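Local coordinates for protein thermospermine synthase (Medicago truncatula, PDB 6BQ6) that probably catalyses the transfer of an aminopropyl group from decarboxylated S-adenosylmethionine to spermidine, yielding thermospermine and methylthioadenosine, at residues E81-I86 against I251-D256; Y247-P252 against V296-L301; H88-H93 against N287-G292; Q57-L62 against L71-K76; A221-H226 against T300-V305. One frame throughout, in Å; residues are numbered along the deposited sequence.

Contact 1: residues E81-I86 against I251-D256. With TER (N-(3-amino-propyl)-N-(5-aminopropyl)-1,4-diaminobutane), chain F.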
# COMPACT_ATOMS: atom_id res chain seq x y z
N GLU B 81 -9.04 18.36 9.14
CA GLU B 81 -9.98 19.44 9.10
C GLU B 81 -11.42 19.05 9.43
O GLU B 81 -12.11 19.82 10.12
CB GLU B 81 -9.89 20.08 7.71
CG GLU B 81 -10.80 21.25 7.45
CD GLU B 81 -10.61 21.83 6.03
OE1 GLU B 81 -10.21 21.10 5.10
OE2 GLU B 81 -10.80 23.06 5.90
N THR B 82 -11.89 17.92 8.93
CA THR B 82 -13.30 17.61 9.09
C THR B 82 -13.64 17.25 10.54
O THR B 82 -14.78 17.39 10.92
CB THR B 82 -13.77 16.44 8.21
OG1 THR B 82 -12.89 15.31 8.39
CG2 THR B 82 -13.77 16.85 6.76
N ASP B 83 -12.70 16.68 11.29
CA ASP B 83 -13.01 16.20 12.61
C ASP B 83 -12.12 16.61 13.75
O ASP B 83 -12.36 16.14 14.88
CB ASP B 83 -13.23 14.66 12.62
CG ASP B 83 -12.04 13.86 12.19
OD1 ASP B 83 -10.91 14.35 12.24
OD2 ASP B 83 -12.24 12.69 11.77
N GLU B 84 -11.15 17.48 13.53
CA GLU B 84 -10.34 17.95 14.67
C GLU B 84 -11.17 18.61 15.77
O GLU B 84 -10.76 18.59 16.93
CB GLU B 84 -9.17 18.84 14.22
CG GLU B 84 -9.54 20.11 13.51
CD GLU B 84 -9.84 21.30 14.40
OE1 GLU B 84 -10.07 22.39 13.83
OE2 GLU B 84 -9.89 21.22 15.64
N PHE B 85 -12.31 19.20 15.42
CA PHE B 85 -13.22 19.80 16.41
C PHE B 85 -13.59 18.79 17.52
O PHE B 85 -13.80 19.17 18.66
CB PHE B 85 -14.46 20.43 15.76
CG PHE B 85 -15.50 19.45 15.29
CD1 PHE B 85 -16.49 19.03 16.11
CD2 PHE B 85 -15.46 18.93 14.01
CE1 PHE B 85 -17.46 18.12 15.70
CE2 PHE B 85 -16.43 18.03 13.59
CZ PHE B 85 -17.41 17.61 14.43
N ILE B 86 -13.69 17.49 17.17
CA ILE B 86 -14.02 16.50 18.15
C ILE B 86 -12.89 16.39 19.20
O ILE B 86 -13.18 16.42 20.40
CB ILE B 86 -14.28 15.13 17.52
CG1 ILE B 86 -15.39 15.23 16.47
CG2 ILE B 86 -14.65 14.08 18.57
CD1 ILE B 86 -15.63 13.94 15.75
N ILE B 251 -12.76 9.38 16.83
CA ILE B 251 -12.29 10.39 15.89
C ILE B 251 -12.02 9.67 14.54
O ILE B 251 -11.12 8.90 14.42
CB ILE B 251 -11.08 11.12 16.43
CG1 ILE B 251 -11.50 11.89 17.72
CG2 ILE B 251 -10.56 12.13 15.42
CD1 ILE B 251 -10.34 12.21 18.57
N PRO B 252 -12.89 9.88 13.56
CA PRO B 252 -12.84 9.06 12.35
C PRO B 252 -11.48 9.05 11.70
O PRO B 252 -11.01 7.99 11.32
CB PRO B 252 -13.90 9.69 11.44
CG PRO B 252 -14.86 10.29 12.37
CD PRO B 252 -14.10 10.72 13.58
N SER B 253 -10.82 10.21 11.63
CA SER B 253 -9.53 10.29 10.95
C SER B 253 -8.43 9.57 11.69
O SER B 253 -7.41 9.23 11.09
CB SER B 253 -9.10 11.73 10.73
OG SER B 253 -8.97 12.44 11.92
N TYR B 254 -8.62 9.34 12.98
CA TYR B 254 -7.68 8.59 13.80
C TYR B 254 -7.84 7.10 13.72
O TYR B 254 -7.00 6.37 14.29
CB TYR B 254 -7.80 9.07 15.26
CG TYR B 254 -7.35 10.49 15.60
CD1 TYR B 254 -6.92 11.41 14.62
CD2 TYR B 254 -7.38 10.93 16.91
CE1 TYR B 254 -6.52 12.68 14.96
CE2 TYR B 254 -6.99 12.21 17.27
CZ TYR B 254 -6.56 13.09 16.30
OH TYR B 254 -6.17 14.34 16.66
N ALA B 255 -8.90 6.59 13.09
CA ALA B 255 -9.28 5.17 13.04
C ALA B 255 -9.33 4.50 14.40
O ALA B 255 -9.00 3.33 14.53
CB ALA B 255 -8.37 4.36 12.07
N ASP B 256 -9.70 5.26 15.44
CA ASP B 256 -9.82 4.69 16.74
C ASP B 256 -10.62 5.61 17.61
O ASP B 256 -10.91 6.77 17.23
CB ASP B 256 -8.44 4.48 17.38
CG ASP B 256 -8.40 3.28 18.36
OD1 ASP B 256 -9.48 2.74 18.73
OD2 ASP B 256 -7.29 2.94 18.75
N1 TER F . 2.28 17.66 19.43
C2 TER F . 0.93 18.18 19.51
C3 TER F . 0.04 17.20 20.27
C4 TER F . -0.23 15.93 19.51
N5 TER F . -1.28 15.17 20.15
C6 TER F . -2.43 14.74 19.39
C7 TER F . -2.92 13.38 19.85
C8 TER F . -3.71 12.73 18.72
N9 TER F . -2.88 11.98 17.82
C10 TER F . -3.51 11.34 16.69
C11 TER F . -2.82 10.08 16.20
C12 TER F . -3.77 9.36 15.25
C13 TER F . -3.10 8.28 14.42
N14 TER F . -2.12 7.54 15.21
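With chi1 at 61°, the carboxylate of Asp83 is tucked between its own backbone N and carbonyl carbon, and Ser253 holds OG in the equivalent position (chi1 60°), torsions that turn carboxylate and hydroxyl toward each other. Ser253 OG donates to Asp83 OD1 over 2.7 Å, at the syn lone pair. Ser253 N completes the grip on Asp83 OD2 at 2.9 Å, also from the syn side but 18° out of the carboxylate plane. Pro252 flanks this pair, its CD 3.3 Å from Asp83 OD2. Beside the polar link, Ile86 CG2 touches Ile251 CG1 at 3.9 Å as the two side chains slide past each other in opposite directions. The turn also carries Tyr254, whose ring is sandwiched between Ile251 CG2 on one face and C10 of the bound thermospermine on the other; Tyr254 CZ lies 3.5 Å from that carbon, and Tyr254 OH bonds Gln78 O. Replacing Asp83 with an alanine would probably leave both Ser253 donors without their acceptor and free the 3-10 turn to shift beside the pocket. A buried carboxylate met here by two neutral donors implies positioning by directional hydrogen bonds, close to a wall of the polyamine site.

Contact 2: residues Y247-P252 against V296-L301; sequences YSAHIP and VSSSTL
Tyr247 meets Ser298 and Ser299 mainly through its backbone and CB. Its CA lies 3.3 Å from Ser298 O in a CA-H...O contact, and its CB packs 3.9 Å from Ser299 CB. Because CG sits between the backbone N and the carbonyl carbon (chi1 66°), the ring is carried off toward helix 84-98, where Tyr247 OH bonds Cys90 O; Ser298 CB stays near the ring plane, at its edge. Ser248 follows with the principal link: its N donates to Ser298 O over 3.0 Å, reaching that oxygen from above the carbonyl plane, 44° out of it. Strand 243-251 is an outermost strand, within the chain, of the seven-stranded Rossmann-like sheet with the strand order 3-2-1-4-5-7-6, as in AdoMet-dependent methyltransferases. Tyr247 and Ala249 pair with strand 256-264, while the intervening Ser248 turns its peptide groups outward, and the end of helix 292-298 meets them there. Ser248 O is 3.0 Å from Ser298 OG, whose proton may instead serve Thr294 O. On its side chain, Ser248 OG rests 3.6 Å from Leu301 CD2. Ala249 adds a marginal touch, CB to Ser298 OG at 4.3 Å. Across from these residues the chain leaves the helix under a side-chain bond of 2.8 Å from Thr300 OG1 to Val296 O, and Ser297 OG of the second subunit bonds Ser297 O here and, weakly, Thr300 O.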
# COMPACT_ATOMS: atom_id res chain seq x y z
N TYR B 247 -12.15 9.48 29.89
CA TYR B 247 -13.24 9.59 28.92
C TYR B 247 -12.74 9.47 27.52
O TYR B 247 -11.54 9.59 27.24
CB TYR B 247 -14.06 10.85 29.17
CG TYR B 247 -13.36 12.15 28.94
CD1 TYR B 247 -12.53 12.68 29.89
CD2 TYR B 247 -13.63 12.92 27.81
CE1 TYR B 247 -11.91 13.90 29.70
CE2 TYR B 247 -13.04 14.16 27.63
CZ TYR B 247 -12.21 14.65 28.58
OH TYR B 247 -11.54 15.84 28.40
N SER B 248 -13.63 9.10 26.60
CA SER B 248 -13.21 8.79 25.25
C SER B 248 -14.25 9.11 24.19
O SER B 248 -15.44 9.26 24.50
CB SER B 248 -12.78 7.32 25.17
OG SER B 248 -13.89 6.45 25.40
N ALA B 249 -13.81 9.17 22.95
CA ALA B 249 -14.71 9.48 21.83
C ALA B 249 -14.05 9.07 20.56
O ALA B 249 -12.86 9.15 20.42
CB ALA B 249 -14.99 10.98 21.81
N HIS B 250 -14.87 8.65 19.60
CA HIS B 250 -14.34 8.31 18.29
C HIS B 250 -13.92 9.50 17.47
O HIS B 250 -14.68 10.47 17.37
CB HIS B 250 -15.45 7.58 17.53
CG HIS B 250 -15.03 7.01 16.19
ND1 HIS B 250 -15.64 7.37 15.02
CD2 HIS B 250 -14.05 6.14 15.85
CE1 HIS B 250 -15.04 6.77 14.01
NE2 HIS B 250 -14.08 6.01 14.49
N ILE B 251 -12.76 9.38 16.83
CA ILE B 251 -12.29 10.39 15.89
C ILE B 251 -12.02 9.67 14.54
O ILE B 251 -11.12 8.90 14.42
CB ILE B 251 -11.08 11.12 16.43
CG1 ILE B 251 -11.50 11.89 17.72
CG2 ILE B 251 -10.56 12.13 15.42
CD1 ILE B 251 -10.34 12.21 18.57
N PRO B 252 -12.89 9.88 13.56
CA PRO B 252 -12.84 9.06 12.35
C PRO B 252 -11.48 9.05 11.70
O PRO B 252 -11.01 7.99 11.32
CB PRO B 252 -13.90 9.69 11.44
CG PRO B 252 -14.86 10.29 12.37
CD PRO B 252 -14.10 10.72 13.58
N VAL B 296 -21.26 12.73 29.43
CA VAL B 296 -21.62 11.65 30.34
C VAL B 296 -21.43 10.31 29.65
O VAL B 296 -20.87 9.41 30.26
CB VAL B 296 -23.03 11.83 30.92
CG1 VAL B 296 -23.54 10.52 31.55
CG2 VAL B 296 -23.01 13.00 31.88
N SER B 297 -21.82 10.23 28.38
CA SER B 297 -21.63 9.00 27.56
C SER B 297 -20.13 8.69 27.40
O SER B 297 -19.68 7.57 27.66
CB SER B 297 -22.25 9.19 26.17
OG SER B 297 -22.01 8.00 25.37
N SER B 298 -19.35 9.72 27.06
CA SER B 298 -17.89 9.59 26.91
C SER B 298 -17.21 9.10 28.15
O SER B 298 -16.21 8.37 28.05
CB SER B 298 -17.22 10.92 26.52
OG SER B 298 -17.61 11.22 25.17
N SER B 299 -17.70 9.54 29.29
CA SER B 299 -17.10 9.17 30.58
C SER B 299 -17.62 7.86 31.17
O SER B 299 -17.25 7.46 32.26
CB SER B 299 -17.18 10.36 31.53
OG SER B 299 -18.49 10.64 31.84
N THR B 300 -18.49 7.18 30.45
CA THR B 300 -18.95 5.87 30.83
C THR B 300 -18.24 4.93 29.89
O THR B 300 -18.67 4.73 28.75
CB THR B 300 -20.48 5.72 30.62
OG1 THR B 300 -21.20 6.78 31.29
CG2 THR B 300 -20.94 4.35 31.11
N LEU B 301 -17.20 4.32 30.37
CA LEU B 301 -16.39 3.46 29.52
C LEU B 301 -17.09 2.10 29.45
O LEU B 301 -17.95 1.81 30.28
CB LEU B 301 -15.00 3.32 30.11
CG LEU B 301 -14.35 4.71 30.19
CD1 LEU B 301 -13.01 4.56 30.81
CD2 LEU B 301 -14.28 5.34 28.82

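Contact 3: residues H88-H93 against N287-G292; sequences HECLVH and NRYLDG
Glu89 reaches from helix 84-98 into the backbone of residues 288-290. Its CB leaves the helix toward the loop, with CG anti to the carbonyl carbon (chi1 -75°), and the chain then runs extended. CG passes the edge of the His93 ring, in its plane. CD lies about equally far from the amides of Arg288 and Tyr289, and its two oxygens divide the donors. OE2 receives Arg288 N at 2.9 Å on its syn lone pair, in a nearly straight bond (163°). OE1 takes two: Tyr289 N at 2.8 Å, from the syn side but 32° out of the carboxylate plane, and Leu290 N at 3.0 Å, nearly in line with the C-O bond. Three bonds thus fix the rotation of this buried carboxylate, and a long, weak ion pair to Arg121 adds some charge compensation. A glutamine in its place would probably set an NH2 group against one of these amides, leaving at least one backbone N-H without an acceptor.

Apolar packing flanks the carboxylate. Cys90 SG approaches the Tyr289 ring obliquely, 4.5 Å from its centroid, in a sulfur-aromatic contact, while His93 CB rests 3.8 Å from Leu290 CD2. Asn287 braces the loop from within, ND2 to Leu290 O at 3.3 Å. Three consecutive loop amides gripped by one buried carboxylate tie the connection between helices 272-282 and 292-298 to helix 84-98 of the Rossmann-like domain.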
# COMPACT_ATOMS: atom_id res chain seq x y z
N HIS B 88 -10.49 18.51 19.85
CA HIS B 88 -10.22 19.72 20.60
C HIS B 88 -11.35 20.11 21.54
O HIS B 88 -11.08 20.61 22.63
CB HIS B 88 -9.79 20.83 19.66
CG HIS B 88 -8.46 20.56 19.04
ND1 HIS B 88 -8.32 20.11 17.75
CD2 HIS B 88 -7.22 20.54 19.60
CE1 HIS B 88 -7.03 19.90 17.51
NE2 HIS B 88 -6.35 20.17 18.61
N GLU B 89 -12.60 19.89 21.17
CA GLU B 89 -13.70 20.10 22.11
C GLU B 89 -13.64 19.14 23.28
O GLU B 89 -13.83 19.55 24.42
CB GLU B 89 -15.05 19.98 21.44
CG GLU B 89 -15.43 21.17 20.57
CD GLU B 89 -16.85 21.10 20.05
OE1 GLU B 89 -17.68 20.29 20.56
OE2 GLU B 89 -17.17 21.90 19.13
N CYS B 90 -13.35 17.87 23.01
CA CYS B 90 -13.20 16.87 24.09
C CYS B 90 -12.02 17.15 25.01
O CYS B 90 -12.15 16.97 26.23
CB CYS B 90 -13.08 15.45 23.58
SG CYS B 90 -14.63 14.82 22.89
N LEU B 91 -10.91 17.62 24.45
CA LEU B 91 -9.72 17.92 25.23
C LEU B 91 -9.97 19.09 26.18
O LEU B 91 -9.51 19.08 27.30
CB LEU B 91 -8.54 18.29 24.36
CG LEU B 91 -7.20 18.78 24.98
CD1 LEU B 91 -6.62 17.68 25.89
CD2 LEU B 91 -6.24 19.22 23.94
N VAL B 92 -10.69 20.11 25.72
CA VAL B 92 -10.81 21.41 26.41
C VAL B 92 -12.04 21.59 27.27
O VAL B 92 -11.95 21.94 28.45
CB VAL B 92 -10.70 22.57 25.38
CG1 VAL B 92 -11.07 23.90 26.00
CG2 VAL B 92 -9.27 22.60 24.81
N HIS B 93 -13.22 21.32 26.70
CA HIS B 93 -14.43 21.78 27.39
C HIS B 93 -14.79 21.13 28.69
O HIS B 93 -15.16 21.85 29.63
CB HIS B 93 -15.58 21.86 26.41
CG HIS B 93 -15.31 22.79 25.29
ND1 HIS B 93 -14.85 24.07 25.51
CD2 HIS B 93 -15.37 22.65 23.95
CE1 HIS B 93 -14.62 24.66 24.37
NE2 HIS B 93 -14.93 23.83 23.40
N ASN B 287 -21.17 24.45 20.68
CA ASN B 287 -20.26 23.33 20.39
C ASN B 287 -20.85 22.47 19.28
O ASN B 287 -22.07 22.36 19.15
CB ASN B 287 -20.07 22.46 21.63
CG ASN B 287 -19.19 23.12 22.67
OD1 ASN B 287 -18.52 24.09 22.40
ND2 ASN B 287 -19.16 22.56 23.86
N ARG B 288 -19.96 21.91 18.47
CA ARG B 288 -20.31 21.04 17.35
C ARG B 288 -20.41 19.58 17.82
O ARG B 288 -21.25 18.82 17.31
CB ARG B 288 -19.27 21.23 16.23
CG ARG B 288 -19.27 22.64 15.65
CD ARG B 288 -18.05 22.95 14.76
NE ARG B 288 -18.12 22.11 13.56
CZ ARG B 288 -17.15 21.87 12.69
NH1 ARG B 288 -15.92 22.40 12.83
NH2 ARG B 288 -17.40 21.05 11.66
N TYR B 289 -19.57 19.17 18.77
CA TYR B 289 -19.52 17.77 19.18
C TYR B 289 -20.15 17.58 20.55
O TYR B 289 -20.90 16.65 20.77
CB TYR B 289 -18.08 17.22 19.23
CG TYR B 289 -18.09 15.77 19.63
CD1 TYR B 289 -18.54 14.80 18.76
CD2 TYR B 289 -17.69 15.39 20.90
CE1 TYR B 289 -18.58 13.45 19.17
CE2 TYR B 289 -17.73 14.09 21.28
CZ TYR B 289 -18.18 13.15 20.47
OH TYR B 289 -18.21 11.86 20.93
N LEU B 290 -19.79 18.43 21.50
CA LEU B 290 -19.99 18.13 22.89
C LEU B 290 -21.21 18.87 23.48
O LEU B 290 -21.28 20.09 23.42
CB LEU B 290 -18.71 18.52 23.62
CG LEU B 290 -18.60 17.93 24.99
CD1 LEU B 290 -18.15 16.47 24.98
CD2 LEU B 290 -17.63 18.76 25.77
N ASP B 291 -22.20 18.12 23.97
CA ASP B 291 -23.17 18.60 24.94
C ASP B 291 -23.00 17.76 26.21
O ASP B 291 -22.13 16.87 26.27
CB ASP B 291 -24.62 18.65 24.41
CG ASP B 291 -25.17 17.31 24.02
OD1 ASP B 291 -24.54 16.24 24.28
OD2 ASP B 291 -26.27 17.30 23.39
N GLY B 292 -23.81 18.03 27.23
CA GLY B 292 -23.65 17.34 28.48
C GLY B 292 -23.86 15.86 28.40
O GLY B 292 -23.07 15.07 28.99

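Contact 4: residues Q57-L62 against L71-K76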
# COMPACT_ATOMS: atom_id res chain seq x y z
N GLN B 57 11.06 17.34 14.07
CA GLN B 57 10.06 16.56 13.31
C GLN B 57 9.76 17.16 11.94
O GLN B 57 9.87 18.36 11.77
CB GLN B 57 8.74 16.45 14.10
CG GLN B 57 8.09 17.80 14.37
CD GLN B 57 7.23 17.81 15.62
OE1 GLN B 57 6.55 16.84 15.93
NE2 GLN B 57 7.25 18.92 16.34
N ASP B 58 9.43 16.30 10.97
CA ASP B 58 8.93 16.71 9.67
C ASP B 58 7.48 17.14 9.80
O ASP B 58 6.78 16.65 10.65
CB ASP B 58 8.99 15.57 8.63
CG ASP B 58 10.43 15.16 8.28
OD1 ASP B 58 11.40 15.88 8.63
OD2 ASP B 58 10.58 14.08 7.66
N ILE B 59 7.08 18.07 8.95
CA ILE B 59 5.80 18.72 9.02
C ILE B 59 5.22 18.67 7.62
O ILE B 59 5.92 18.98 6.69
CB ILE B 59 5.97 20.21 9.44
CG1 ILE B 59 6.75 20.27 10.76
CG2 ILE B 59 4.60 20.85 9.53
CD1 ILE B 59 7.43 21.58 11.06
N ALA B 60 3.96 18.27 7.48
CA ALA B 60 3.29 18.20 6.17
C ALA B 60 1.83 18.60 6.34
O ALA B 60 1.23 18.30 7.38
CB ALA B 60 3.39 16.79 5.60
N LEU B 61 1.31 19.39 5.41
CA LEU B 61 -0.11 19.67 5.32
C LEU B 61 -0.66 19.11 4.00
O LEU B 61 -0.20 19.50 2.90
CB LEU B 61 -0.36 21.15 5.43
CG LEU B 61 -1.82 21.58 5.57
CD1 LEU B 61 -2.48 21.22 6.90
CD2 LEU B 61 -1.93 23.08 5.30
N LEU B 62 -1.59 18.18 4.14
CA LEU B 62 -2.12 17.43 3.00
C LEU B 62 -3.52 17.86 2.76
O LEU B 62 -4.23 18.10 3.69
CB LEU B 62 -2.11 15.93 3.30
CG LEU B 62 -0.77 15.41 3.80
CD1 LEU B 62 -0.86 13.90 4.03
CD2 LEU B 62 0.37 15.71 2.84
N LEU B 71 -2.90 17.79 9.01
CA LEU B 71 -1.59 18.12 9.50
C LEU B 71 -0.94 16.82 9.93
O LEU B 71 -1.50 16.08 10.75
CB LEU B 71 -1.68 19.11 10.65
CG LEU B 71 -0.35 19.49 11.29
CD1 LEU B 71 0.52 20.33 10.34
CD2 LEU B 71 -0.57 20.22 12.61
N VAL B 72 0.24 16.55 9.40
CA VAL B 72 1.01 15.34 9.70
C VAL B 72 2.37 15.70 10.23
O VAL B 72 3.07 16.49 9.61
CB VAL B 72 1.13 14.51 8.40
CG1 VAL B 72 1.90 13.19 8.59
CG2 VAL B 72 -0.27 14.23 7.88
N LEU B 73 2.74 15.11 11.39
CA LEU B 73 4.03 15.38 12.00
C LEU B 73 4.78 14.06 12.09
O LEU B 73 4.26 13.11 12.67
CB LEU B 73 3.91 15.98 13.38
CG LEU B 73 3.24 17.35 13.47
CD1 LEU B 73 3.23 17.84 14.91
CD2 LEU B 73 3.85 18.40 12.55
N ASP B 74 5.95 14.02 11.47
CA ASP B 74 6.78 12.79 11.38
C ASP B 74 5.95 11.60 10.89
O ASP B 74 5.99 10.52 11.47
CB ASP B 74 7.48 12.53 12.73
CG ASP B 74 8.86 13.22 12.84
OD1 ASP B 74 9.52 13.55 11.82
OD2 ASP B 74 9.30 13.39 13.98
N GLY B 75 5.17 11.85 9.84
CA GLY B 75 4.30 10.86 9.23
C GLY B 75 3.12 10.36 10.05
O GLY B 75 2.49 9.36 9.68
N LYS B 76 2.82 11.04 11.15
CA LYS B 76 1.70 10.70 11.99
C LYS B 76 0.69 11.83 11.92
O LYS B 76 1.00 12.97 12.22
CB LYS B 76 2.15 10.44 13.41
CG LYS B 76 3.30 9.42 13.50
CD LYS B 76 3.08 8.38 14.59
CE LYS B 76 3.20 8.97 15.99
NZ LYS B 76 2.46 8.12 16.98
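Val72, Asp74 and Gln57 lose the most surface where these two strands pair. Val72 forms the hydrogen-bonded pair with Ala60: Val72 N reaches Ala60 O at 2.9 Å, and Ala60 N returns to Val72 O at 2.9 Å, in the carbonyl plane. With CG2 set beside the backbone N, the valine turns that methyl to Leu62 CD1, 3.9 Å away, on the sheet face where Tyr31 packs against both. Asp74 prolongs the ladder past the end of its strand. Its N donates to Asp58 O, and its side chain curls back so that OD1 accepts Asp58 N at 2.9 Å; the bond is straight (168°), yet the donor stands above the carboxylate plane, 61° out of it. A carboxylate here replaces the carbonyl that a continuing strand would offer. Gln57 lies over this corner, CB 3.1 Å from Asp74 OD2, and its OE1 lies against Leu73 CD1 at 3.6 Å while NE2 is held by Asp134. On the other face Leu73 and Ile59 run side by side, CD2 to CG1 at 3.9 Å, with Leu71 and Leu61 completing an apolar surface under helix 135-144. A type I' turn from Leu73 to Lys76 then sends the chain into the next strand. This is a beta hairpin of the four-stranded antiparallel meander in the N-terminal tetramerisation domain, and Gln57 at its end belongs to the adenosine-binding site, which holds no adenosine in this chain.

Contact 5: residues A221-H226 against T300-V305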
# COMPACT_ATOMS: atom_id res chain seq x y z
N ALA B 221 -7.93 4.80 22.83
CA ALA B 221 -8.82 4.29 23.89
C ALA B 221 -9.80 3.22 23.39
O ALA B 221 -10.89 3.03 23.92
CB ALA B 221 -9.50 5.41 24.60
N GLY B 222 -9.35 2.48 22.39
CA GLY B 222 -10.11 1.32 21.88
C GLY B 222 -10.14 0.13 22.83
O GLY B 222 -9.42 0.03 23.81
N ILE B 223 -11.07 -0.78 22.51
CA ILE B 223 -11.31 -1.95 23.38
C ILE B 223 -10.01 -2.69 23.69
O ILE B 223 -9.82 -3.16 24.82
CB ILE B 223 -12.41 -2.85 22.74
CG1 ILE B 223 -12.70 -4.12 23.52
CG2 ILE B 223 -12.01 -3.28 21.36
CD1 ILE B 223 -13.08 -3.88 24.94
N PHE B 224 -9.13 -2.85 22.70
CA PHE B 224 -7.79 -3.37 22.92
C PHE B 224 -6.68 -2.31 22.94
O PHE B 224 -5.69 -2.45 23.68
CB PHE B 224 -7.50 -4.48 21.91
CG PHE B 224 -8.50 -5.59 22.00
CD1 PHE B 224 -8.69 -6.28 23.22
CD2 PHE B 224 -9.32 -5.87 20.95
CE1 PHE B 224 -9.64 -7.29 23.31
CE2 PHE B 224 -10.28 -6.87 21.03
CZ PHE B 224 -10.46 -7.55 22.21
N SER B 225 -6.81 -1.29 22.10
CA SER B 225 -5.71 -0.29 22.00
C SER B 225 -5.52 0.54 23.25
O SER B 225 -4.42 1.10 23.47
CB SER B 225 -5.95 0.61 20.80
OG SER B 225 -7.09 1.43 20.95
N HIS B 226 -6.54 0.59 24.10
CA HIS B 226 -6.48 1.42 25.33
C HIS B 226 -5.35 0.99 26.29
O HIS B 226 -4.98 1.74 27.19
CB HIS B 226 -7.80 1.43 26.12
CG HIS B 226 -8.03 0.18 26.93
ND1 HIS B 226 -8.62 -0.95 26.40
CD2 HIS B 226 -7.70 -0.13 28.21
CE1 HIS B 226 -8.63 -1.91 27.32
NE2 HIS B 226 -8.08 -1.43 28.42
N THR B 300 -18.49 7.18 30.45
CA THR B 300 -18.95 5.87 30.83
C THR B 300 -18.24 4.93 29.89
O THR B 300 -18.67 4.73 28.75
CB THR B 300 -20.48 5.72 30.62
OG1 THR B 300 -21.20 6.78 31.29
CG2 THR B 300 -20.94 4.35 31.11
N LEU B 301 -17.20 4.32 30.37
CA LEU B 301 -16.39 3.46 29.52
C LEU B 301 -17.09 2.10 29.45
O LEU B 301 -17.95 1.81 30.28
CB LEU B 301 -15.00 3.32 30.11
CG LEU B 301 -14.35 4.71 30.19
CD1 LEU B 301 -13.01 4.56 30.81
CD2 LEU B 301 -14.28 5.34 28.82
N SER B 302 -16.71 1.25 28.51
CA SER B 302 -17.34 -0.08 28.39
C SER B 302 -16.83 -1.00 29.49
O SER B 302 -15.84 -0.73 30.14
CB SER B 302 -17.06 -0.71 27.05
OG SER B 302 -15.71 -1.17 26.95
N LYS B 303 -17.51 -2.13 29.67
CA LYS B 303 -17.17 -3.06 30.75
C LYS B 303 -15.70 -3.43 30.80
O LYS B 303 -15.07 -3.37 31.86
CB LYS B 303 -18.02 -4.34 30.60
CG LYS B 303 -17.76 -5.39 31.66
CD LYS B 303 -18.46 -6.68 31.32
CE LYS B 303 -18.37 -7.67 32.48
NZ LYS B 303 -19.26 -8.80 32.16
N ALA B 304 -15.17 -3.85 29.65
CA ALA B 304 -13.79 -4.33 29.56
C ALA B 304 -12.77 -3.22 29.83
O ALA B 304 -11.73 -3.43 30.47
CB ALA B 304 -13.57 -4.87 28.18
N VAL B 305 -13.06 -2.05 29.30
CA VAL B 305 -12.13 -0.91 29.45
C VAL B 305 -12.17 -0.42 30.88
O VAL B 305 -11.12 -0.21 31.52
CB VAL B 305 -12.44 0.23 28.44
CG1 VAL B 305 -11.54 1.44 28.68
CG2 VAL B 305 -12.29 -0.23 27.02
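Ile223 and Ala304 make the tightest apolar touch, CD1 to CB at 3.4 Å, closer than ordinary van der Waals contact. Ile223 extends CG1 opposite its backbone N (chi1 178°), which sends CD1 forward onto the first turn of helix 303-311. The same CD1 lies 4.3 Å from Val305 CG2, and Ser302 OG stands at a similar distance.

A CH-pi contact supplies the second kind of interaction. Val305 CG2 sits over a face of the His226 ring, 4.1 Å from its centroid and 26° off the normal, toward the ND1 side, and Val305 CG1 lies above the same face. In fold terms, the loop that follows strand 212-220 of the Rossmann-like sheet is here packed against the start of a C-terminal helix, with Ser302 at the N-cap position.

Hydrogen bonds do not cross the contact but shape the loop that presents these groups. Gly222 O accepts two from a single residue: His226 N at 2.9 Å, and His226 ND1, also at 2.9 Å, with the acceptor in the ring plane. The ND1 bond holds the imidazole flat against the valine, and His226 NE2 is fixed in turn by Ser308 farther along the helix. Ser225 OG, in the same loop, is bonded to Asp256.

The subunit interface lies alongside. Ile223 also packs on Pro252 of the second subunit, and Lys303 NZ forms a salt bridge with Glu286 of that subunit.

All five contacts are largely buried, but contact 4 stands apart: it is local hairpin pairing in the tetramerisation domain, with exposed aspartates at its end. The others join distant parts of the chain in or beside the Rossmann-like domain, and all four reach the second subunit. Contacts 1 and 3 share helix 84-98 and use a buried carboxylate, gripping a serine hydroxyl and one amide in contact 1, nearest the polyamine, and three loop amides in contact 3. Contact 2 shares Ile251 and Pro252 with contact 1, and Thr300 and Leu301 with contact 5; it relies on backbone and serine bonding at a sheet edge. Contact 5, farthest from contact 4, is purely apolar and CH-pi across its segments.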